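Local coordinates for outer membrane protein assembly factor BamA (Haemophilus ducreyi, PDB 4K3C) that probably helps assemble beta-barrel proteins and insert them into the outer membrane, as the barrel-bearing core subunit of the Bam complex, at residues S397-I411 against F458-K470. Sequence-based numbering, arbitrary orientation.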
loop_
_atom_site.group_PDB
_atom_site.type_symbol
_atom_site.label_atom_id
_atom_site.label_comp_id
_atom_site.label_asym_id
_atom_site.label_seq_id
_atom_site.Cartn_x
_atom_site.Cartn_y
_atom_site.Cartn_z
ATOM N N SER A 397 -3.052 7.409 -16.505
ATOM C CA SER A 397 -2.399 6.847 -17.682
ATOM C C SER A 397 -2.026 7.858 -18.773
ATOM O O SER A 397 -0.889 7.853 -19.240
ATOM C CB SER A 397 -3.182 5.661 -18.259
ATOM O OG SER A 397 -4.317 6.080 -18.987
ATOM N N LEU A 398 -2.961 8.708 -19.189
ATOM C CA LEU A 398 -2.685 9.638 -20.284
ATOM C C LEU A 398 -3.513 10.894 -20.166
ATOM O O LEU A 398 -4.559 11.006 -20.790
ATOM C CB LEU A 398 -2.980 8.986 -21.634
ATOM C CG LEU A 398 -2.088 9.293 -22.839
ATOM C CD1 LEU A 398 -2.829 8.968 -24.112
ATOM C CD2 LEU A 398 -1.636 10.712 -22.838
ATOM N N ARG A 399 -3.034 11.857 -19.396
ATOM C CA ARG A 399 -3.784 13.086 -19.232
ATOM C C ARG A 399 -4.105 13.786 -20.568
ATOM O O ARG A 399 -3.411 13.593 -21.560
ATOM C CB ARG A 399 -3.075 13.970 -18.227
ATOM C CG ARG A 399 -3.099 13.317 -16.857
ATOM C CD ARG A 399 -2.319 14.085 -15.819
ATOM N NE ARG A 399 -0.906 13.721 -15.835
ATOM C CZ ARG A 399 -0.116 13.776 -14.772
ATOM N NH1 ARG A 399 1.163 13.419 -14.884
ATOM N NH2 ARG A 399 -0.609 14.182 -13.601
ATOM N N GLY A 400 -5.201 14.540 -20.615
ATOM C CA GLY A 400 -5.646 15.122 -21.869
ATOM C C GLY A 400 -6.489 14.183 -22.728
ATOM O O GLY A 400 -7.316 14.622 -23.522
ATOM N N PHE A 401 -6.290 12.882 -22.595
ATOM C CA PHE A 401 -7.233 11.965 -23.226
ATOM C C PHE A 401 -8.285 11.485 -22.213
ATOM O O PHE A 401 -7.992 11.344 -21.024
ATOM C CB PHE A 401 -6.498 10.805 -23.892
ATOM C CG PHE A 401 -5.537 11.241 -24.968
ATOM C CD1 PHE A 401 -4.358 11.890 -24.639
ATOM C CD2 PHE A 401 -5.814 11.008 -26.303
ATOM C CE1 PHE A 401 -3.477 12.286 -25.615
ATOM C CE2 PHE A 401 -4.926 11.405 -27.281
ATOM C CZ PHE A 401 -3.760 12.048 -26.936
ATOM N N ALA A 402 -9.516 11.267 -22.663
ATOM C CA ALA A 402 -10.546 10.808 -21.736
ATOM C C ALA A 402 -10.225 9.397 -21.282
ATOM O O ALA A 402 -9.522 8.662 -21.973
ATOM C CB ALA A 402 -11.906 10.854 -22.370
ATOM N N GLY A 403 -10.729 9.030 -20.111
ATOM C CA GLY A 403 -10.526 7.689 -19.605
ATOM C C GLY A 403 -10.986 6.632 -20.599
ATOM O O GLY A 403 -12.068 6.733 -21.186
ATOM N N GLY A 404 -10.133 5.632 -20.813
ATOM C CA GLY A 404 -10.451 4.497 -21.662
ATOM C C GLY A 404 -10.632 4.819 -23.128
ATOM O O GLY A 404 -11.248 4.045 -23.859
ATOM N N SER A 405 -10.082 5.951 -23.556
ATOM C CA SER A 405 -10.194 6.392 -24.940
ATOM C C SER A 405 -9.090 5.835 -25.827
ATOM O O SER A 405 -9.175 5.922 -27.047
ATOM C CB SER A 405 -10.208 7.921 -25.022
ATOM O OG SER A 405 -9.041 8.464 -24.444
ATOM N N ILE A 406 -8.065 5.251 -25.220
ATOM C CA ILE A 406 -6.923 4.727 -25.970
ATOM C C ILE A 406 -6.875 3.200 -26.093
ATOM O O ILE A 406 -6.525 2.512 -25.145
ATOM C CB ILE A 406 -5.593 5.154 -25.319
ATOM C CG1 ILE A 406 -5.611 6.642 -24.993
ATOM C CG2 ILE A 406 -4.429 4.813 -26.220
ATOM C CD1 ILE A 406 -5.701 7.504 -26.202
ATOM N N GLY A 407 -7.184 2.676 -27.272
ATOM C CA GLY A 407 -6.988 1.262 -27.539
ATOM C C GLY A 407 -7.699 0.849 -28.812
ATOM O O GLY A 407 -8.248 1.702 -29.506
ATOM N N PRO A 408 -7.713 -0.462 -29.119
ATOM C CA PRO A 408 -8.408 -0.925 -30.330
ATOM C C PRO A 408 -9.896 -0.565 -30.338
ATOM O O PRO A 408 -10.562 -0.583 -29.301
ATOM C CB PRO A 408 -8.218 -2.447 -30.299
ATOM C CG PRO A 408 -7.018 -2.671 -29.421
ATOM C CD PRO A 408 -7.057 -1.565 -28.394
ATOM N N LYS A 409 -10.400 -0.229 -31.523
ATOM C CA LYS A 409 -11.789 0.171 -31.704
ATOM C C LYS A 409 -12.718 -1.014 -31.984
ATOM O O LYS A 409 -12.307 -2.027 -32.557
ATOM C CB LYS A 409 -11.882 1.201 -32.833
ATOM C CG LYS A 409 -11.099 2.484 -32.549
ATOM C CD LYS A 409 -11.402 3.034 -31.149
ATOM C CE LYS A 409 -10.565 4.263 -30.801
ATOM N NZ LYS A 409 -10.782 5.413 -31.738
ATOM N N ALA A 410 -13.975 -0.878 -31.580
ATOM C CA ALA A 410 -14.980 -1.905 -31.836
ATOM C C ALA A 410 -15.372 -1.941 -33.309
ATOM O O ALA A 410 -15.250 -0.949 -34.009
ATOM C CB ALA A 410 -16.211 -1.654 -30.975
ATOM N N ILE A 411 -15.844 -3.091 -33.776
ATOM C CA ILE A 411 -16.412 -3.199 -35.120
ATOM C C ILE A 411 -17.714 -3.993 -35.058
ATOM O O ILE A 411 -17.707 -5.230 -35.027
ATOM C CB ILE A 411 -15.453 -3.889 -36.107
ATOM C CG1 ILE A 411 -14.106 -3.170 -36.135
ATOM C CG2 ILE A 411 -16.071 -3.951 -37.508
ATOM C CD1 ILE A 411 -13.044 -3.944 -36.874
ATOM N N PHE A 458 4.376 18.094 -17.010
ATOM C CA PHE A 458 4.539 16.664 -17.260
ATOM C C PHE A 458 4.469 16.348 -18.745
ATOM O O PHE A 458 4.008 17.172 -19.558
ATOM C CB PHE A 458 3.471 15.841 -16.484
ATOM C CG PHE A 458 2.080 16.077 -16.970
ATOM C CD1 PHE A 458 1.560 15.332 -18.012
ATOM C CD2 PHE A 458 1.301 17.079 -16.422
ATOM C CE1 PHE A 458 0.300 15.576 -18.494
ATOM C CE2 PHE A 458 0.027 17.319 -16.896
ATOM C CZ PHE A 458 -0.471 16.564 -17.935
ATOM N N VAL A 459 4.926 15.142 -19.081
ATOM C CA VAL A 459 4.653 14.543 -20.378
ATOM C C VAL A 459 4.176 13.116 -20.137
ATOM O O VAL A 459 4.905 12.293 -19.573
ATOM C CB VAL A 459 5.897 14.552 -21.311
ATOM C CG1 VAL A 459 5.714 13.566 -22.458
ATOM C CG2 VAL A 459 6.150 15.952 -21.842
ATOM N N ASP A 460 2.941 12.825 -20.522
ATOM C CA ASP A 460 2.443 11.454 -20.406
ATOM C C ASP A 460 2.483 10.863 -21.805
ATOM O O ASP A 460 2.467 11.591 -22.798
ATOM C CB ASP A 460 1.004 11.394 -19.857
ATOM C CG ASP A 460 0.888 11.830 -18.390
ATOM O OD1 ASP A 460 1.913 12.091 -17.737
ATOM O OD2 ASP A 460 -0.251 11.891 -17.875
ATOM N N ALA A 461 2.536 9.541 -21.879
ATOM C CA ALA A 461 2.559 8.834 -23.153
ATOM C C ALA A 461 2.163 7.385 -22.914
ATOM O O ALA A 461 2.613 6.759 -21.946
ATOM C CB ALA A 461 3.931 8.921 -23.797
ATOM N N ALA A 462 1.307 6.869 -23.792
ATOM C CA ALA A 462 0.663 5.573 -23.594
ATOM C C ALA A 462 0.351 4.903 -24.932
ATOM O O ALA A 462 0.301 5.565 -25.976
ATOM C CB ALA A 462 -0.604 5.745 -22.792
ATOM N N THR A 463 0.152 3.589 -24.900
ATOM C CA THR A 463 -0.093 2.824 -26.114
ATOM C C THR A 463 -0.814 1.519 -25.775
ATOM O O THR A 463 -0.328 0.724 -24.984
ATOM C CB THR A 463 1.236 2.540 -26.893
ATOM O OG1 THR A 463 1.026 1.524 -27.881
ATOM C CG2 THR A 463 2.298 2.063 -25.948
ATOM N N VAL A 464 -1.981 1.308 -26.372
ATOM C CA VAL A 464 -2.723 0.066 -26.179
ATOM C C VAL A 464 -2.996 -0.651 -27.491
ATOM O O VAL A 464 -3.684 -0.141 -28.372
ATOM C CB VAL A 464 -4.086 0.296 -25.494
ATOM C CG1 VAL A 464 -4.805 -1.031 -25.350
ATOM C CG2 VAL A 464 -3.912 0.954 -24.144
ATOM N N TRP A 465 -2.490 -1.860 -27.607
ATOM C CA TRP A 465 -2.665 -2.608 -28.832
ATOM C C TRP A 465 -3.117 -4.042 -28.612
ATOM O O TRP A 465 -3.087 -4.544 -27.491
ATOM C CB TRP A 465 -1.378 -2.583 -29.658
ATOM C CG TRP A 465 -0.201 -3.441 -29.174
ATOM C CD1 TRP A 465 0.213 -4.616 -29.710
ATOM C CD2 TRP A 465 0.716 -3.143 -28.112
ATOM N NE1 TRP A 465 1.318 -5.074 -29.054
ATOM C CE2 TRP A 465 1.653 -4.182 -28.070
ATOM C CE3 TRP A 465 0.828 -2.100 -27.189
ATOM C CZ2 TRP A 465 2.693 -4.219 -27.149
ATOM C CZ3 TRP A 465 1.858 -2.142 -26.268
ATOM C CH2 TRP A 465 2.779 -3.195 -26.260
ATOM N N ASN A 466 -3.513 -4.678 -29.713
ATOM C CA ASN A 466 -3.975 -6.050 -29.766
ATOM C C ASN A 466 -2.927 -6.877 -30.489
ATOM O O ASN A 466 -2.833 -6.821 -31.720
ATOM C CB ASN A 466 -5.280 -6.077 -30.568
ATOM C CG ASN A 466 -5.845 -7.484 -30.787
ATOM O OD1 ASN A 466 -5.152 -8.501 -30.635
ATOM N ND2 ASN A 466 -7.130 -7.538 -31.171
ATOM N N THR A 467 -2.167 -7.670 -29.738
ATOM C CA THR A 467 -1.182 -8.577 -30.329
ATOM C C THR A 467 -1.739 -9.549 -31.367
ATOM O O THR A 467 -1.007 -9.995 -32.247
ATOM C CB THR A 467 -0.481 -9.423 -29.271
ATOM O OG1 THR A 467 -1.445 -10.287 -28.651
ATOM C CG2 THR A 467 0.166 -8.535 -28.223
ATOM N N LYS A 468 -3.012 -9.905 -31.291
ATOM C CA LYS A 468 -3.477 -10.917 -32.229
ATOM C C LYS A 468 -4.114 -10.323 -33.479
ATOM O O LYS A 468 -4.531 -11.061 -34.371
ATOM C CB LYS A 468 -4.401 -11.928 -31.538
ATOM C CG LYS A 468 -3.843 -12.439 -30.213
ATOM C CD LYS A 468 -4.412 -13.789 -29.822
ATOM C CE LYS A 468 -4.284 -14.046 -28.316
ATOM N NZ LYS A 468 -5.523 -13.673 -27.553
ATOM N N TRP A 469 -4.163 -8.991 -33.555
ATOM C CA TRP A 469 -4.850 -8.311 -34.658
ATOM C C TRP A 469 -4.222 -8.588 -36.060
ATOM O O TRP A 469 -4.821 -8.300 -37.118
ATOM C CB TRP A 469 -5.024 -6.811 -34.368
ATOM C CG TRP A 469 -5.744 -6.120 -35.491
ATOM C CD1 TRP A 469 -5.177 -5.469 -36.549
ATOM C CD2 TRP A 469 -7.162 -6.069 -35.706
ATOM N NE1 TRP A 469 -6.149 -5.005 -37.399
ATOM C CE2 TRP A 469 -7.376 -5.356 -36.905
ATOM C CE3 TRP A 469 -8.271 -6.550 -34.998
ATOM C CZ2 TRP A 469 -8.649 -5.112 -37.412
ATOM C CZ3 TRP A 469 -9.533 -6.308 -35.500
ATOM C CH2 TRP A 469 -9.711 -5.588 -36.697
ATOM N N LYS A 470 -3.032 -9.182 -36.053
ATOM C CA LYS A 470 -2.388 -9.616 -37.280
ATOM C C LYS A 470 -3.245 -10.644 -38.013
ATOM O O LYS A 470 -3.332 -10.615 -39.239
ATOM C CB LYS A 470 -1.021 -10.213 -36.966
ATOM C CG LYS A 470 -0.210 -9.384 -35.978
ATOM C CD LYS A 470 1.169 -9.996 -35.740
ATOM C CE LYS A 470 1.071 -11.421 -35.216
ATOM N NZ LYS A 470 2.400 -12.007 -34.872
#
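Arg-399 reaches from segment 397-411 to the inward-facing side chains of Phe-458 and Asp-460, and almost every part of it is engaged. Its CB lies 3.7 Å from Phe-458 CZ, while CG passes beside the Asp-460 carboxylate, near OD2. CD then rests over the phenyl face in a CH-pi contact. At chi3 the chain bends (-86°), which turns the guanidinium back over the same face. Arg-399 NE sits above the ring centre and forms a salt bridge to Asp-460 OD2 at 2.8 Å. Arg-399 CZ completes a cation-pi contact, 3.8 Å from the Phe-458 ring centroid and only 8° off its normal. NH1 is directed at Asp-460 OD1, although that oxygen is less surely placed, and Glu-437 offers a second, weak ion pair.

Asp-460 OD2 is gripped twice: NE approaches on the syn side, out of the carboxylate plane, whereas Arg-399 N donates to the anti lone pair at 3.2 Å. The carboxylate thus ties down both the side chain and the backbone of the loop, and with Phe-458 fixes the guanidinium in orientation.

Beyond this polar end the contact is apolar. Leu-398 CG lies 3.8 Å from Ala-462 CB, and Gly-407 brings its CA to 3.7 Å from Val-464 CB. Pro-408 crosses Val-464 at about a right angle, with CD 3.8 Å from Val-464 CG1. Farther along, Ile-411 CD1 meets the Trp-469 ring obliquely at CH2, 3.7 Å away.

Leu-398 to Phe-401, a type II turn, spells Leu-Arg-Gly-Phe and corresponds to the VRGF/Y motif of Omp85 proteins: a long loop folded into the barrel, its arginine bound to an acidic residue on the inner wall, here on strand 453-465.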